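Local coordinates for protein Csm3 (Thermoplasma volcanium, PDB 6AE2) that probably binds crRNA as a RAMP subunit of the type III-A CRISPR-Cas effector complex and is thought to act as an RNA endonuclease, at residues A[186-190]-A[191-195]. Residues are numbered along the deposited sequence; the frame is centred on the assembly and turned at random.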
loop_
_atom_site.group_PDB
_atom_site.type_symbol
_atom_site.label_atom_id
_atom_site.label_comp_id
_atom_site.label_asym_id
_atom_site.label_seq_id
_atom_site.Cartn_x
_atom_site.Cartn_y
_atom_site.Cartn_z
ATOM N N GLU A 186 -17.167 29.394 -14.952
ATOM C CA GLU A 186 -16.472 30.359 -15.794
ATOM C C GLU A 186 -15.512 31.185 -14.949
ATOM O O GLU A 186 -15.885 31.711 -13.897
ATOM C CB GLU A 186 -17.474 31.261 -16.519
ATOM C CG GLU A 186 -18.565 30.496 -17.249
ATOM C CD GLU A 186 -19.182 31.281 -18.391
ATOM O OE1 GLU A 186 -19.224 30.746 -19.520
ATOM O OE2 GLU A 186 -19.630 32.424 -18.162
ATOM N N GLY A 187 -14.268 31.289 -15.413
ATOM C CA GLY A 187 -13.194 31.870 -14.640
ATOM C C GLY A 187 -12.294 30.857 -13.966
ATOM O O GLY A 187 -11.269 31.245 -13.389
ATOM N N ASP A 188 -12.644 29.576 -14.024
ATOM C CA ASP A 188 -11.853 28.518 -13.416
ATOM C C ASP A 188 -10.848 27.958 -14.416
ATOM O O ASP A 188 -11.114 27.883 -15.618
ATOM C CB ASP A 188 -12.758 27.392 -12.915
ATOM C CG ASP A 188 -13.359 27.683 -11.559
ATOM O OD1 ASP A 188 -12.818 28.548 -10.838
ATOM O OD2 ASP A 188 -14.374 27.042 -11.213
ATOM N N ASN A 189 -9.685 27.561 -13.902
ATOM C CA ASN A 189 -8.639 26.948 -14.720
ATOM C C ASN A 189 -8.815 25.437 -14.635
ATOM O O ASN A 189 -8.270 24.771 -13.753
ATOM C CB ASN A 189 -7.257 27.393 -14.256
ATOM C CG ASN A 189 -6.178 27.108 -15.284
ATOM O OD1 ASN A 189 -6.289 26.171 -16.074
ATOM N ND2 ASN A 189 -5.131 27.927 -15.286
ATOM N N GLU A 190 -9.597 24.891 -15.571
ATOM C CA GLU A 190 -9.903 23.463 -15.563
ATOM C C GLU A 190 -8.635 22.621 -15.621
ATOM O O GLU A 190 -8.496 21.634 -14.889
ATOM C CB GLU A 190 -10.827 23.127 -16.735
ATOM C CG GLU A 190 -11.131 21.647 -16.886
ATOM C CD GLU A 190 -11.530 21.275 -18.301
ATOM O OE1 GLU A 190 -12.566 21.777 -18.780
ATOM O OE2 GLU A 190 -10.804 20.477 -18.934
ATOM N N GLU A 191 -7.693 23.004 -16.487
ATOM C CA GLU A 191 -6.479 22.211 -16.657
ATOM C C GLU A 191 -5.651 22.184 -15.376
ATOM O O GLU A 191 -5.056 21.154 -15.034
ATOM C CB GLU A 191 -5.657 22.762 -17.822
ATOM C CG GLU A 191 -4.216 22.280 -17.859
ATOM C CD GLU A 191 -3.500 22.684 -19.131
ATOM O OE1 GLU A 191 -2.304 23.040 -19.058
ATOM O OE2 GLU A 191 -4.136 22.646 -20.206
ATOM N N GLU A 192 -5.609 23.302 -14.646
ATOM C CA GLU A 192 -4.858 23.335 -13.395
ATOM C C GLU A 192 -5.537 22.497 -12.318
ATOM O O GLU A 192 -4.861 21.847 -11.511
ATOM C CB GLU A 192 -4.685 24.779 -12.922
ATOM C CG GLU A 192 -3.546 25.525 -13.597
ATOM C CD GLU A 192 -2.193 24.889 -13.338
ATOM O OE1 GLU A 192 -1.841 24.696 -12.156
ATOM O OE2 GLU A 192 -1.482 24.585 -14.319
ATOM N N MET A 193 -6.872 22.497 -12.290
ATOM C CA MET A 193 -7.591 21.735 -11.273
ATOM C C MET A 193 -7.431 20.236 -11.490
ATOM O O MET A 193 -7.183 19.484 -10.539
ATOM C CB MET A 193 -9.068 22.123 -11.273
ATOM C CG MET A 193 -9.334 23.541 -10.811
ATOM S SD MET A 193 -11.096 23.829 -10.612
ATOM C CE MET A 193 -11.495 24.260 -12.295
ATOM N N ILE A 194 -7.585 19.779 -12.735
ATOM C CA ILE A 194 -7.330 18.375 -13.047
ATOM C C ILE A 194 -5.904 18.005 -12.660
ATOM O O ILE A 194 -5.660 16.969 -12.030
ATOM C CB ILE A 194 -7.601 18.095 -14.536
ATOM C CG1 ILE A 194 -9.101 18.139 -14.830
ATOM C CG2 ILE A 194 -7.004 16.754 -14.946
ATOM C CD1 ILE A 194 -9.422 18.469 -16.272
ATOM N N LYS A 195 -4.943 18.863 -13.017
ATOM C CA LYS A 195 -3.548 18.590 -12.693
ATOM C C LYS A 195 -3.343 18.485 -11.186
ATOM O O LYS A 195 -2.678 17.558 -10.708
ATOM C CB LYS A 195 -2.650 19.674 -13.288
ATOM C CG LYS A 195 -1.301 19.812 -12.606
ATOM C CD LYS A 195 -0.395 20.770 -13.362
ATOM C CE LYS A 195 0.972 20.880 -12.705
ATOM N NZ LYS A 195 1.471 22.285 -12.709
#
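Asn189 and Glu192 meet at an N-cap, where the loop that leaves strand 175-185 turns into helix 190-205. Glu192 N donates to Asn189 OD1 at 3.3 Å; the donor lies well above the amide's carbonyl plane, with a C=O...N angle of only 112°. With CG anti to the backbone N (chi1 -164°), the Asn189 amide folds forward over the first turn, and its ND2 end comes down on the aliphatic part of Glu192, 3.3 Å from CG. The Glu192 carboxylate plane stands 71° from that of the amide. Backbone bonds then take over: Met193 N donates to Asn189 O at 3.0 Å, and Ile194 N donates to Glu190 O at 3.0 Å.

From the first turn, Met193 reaches back to the residue before the cap. A bend at chi3 brings its CE methyl against CB of Asp188, the two side chains crossing at about a right angle, while Ile104 and Met108 of helix 104-109 also touch Met193. In the Asp188 carboxylate, OD2 takes both a salt bridge from Arg124 NE and a hydrogen bond from Tyr185 N, tying the loop to the end of the preceding strand. Glu190 and Ile194, one turn apart, lie side by side, pointing the same way, and touch Ile30 and Tyr32 of strand 26-38 respectively. There OE1 of Glu190 is hydrogen-bonded to the Tyr28 hydroxyl, while its other oxygen, OE2, rests 3.6 Å from the CD1 methyl of Ile194.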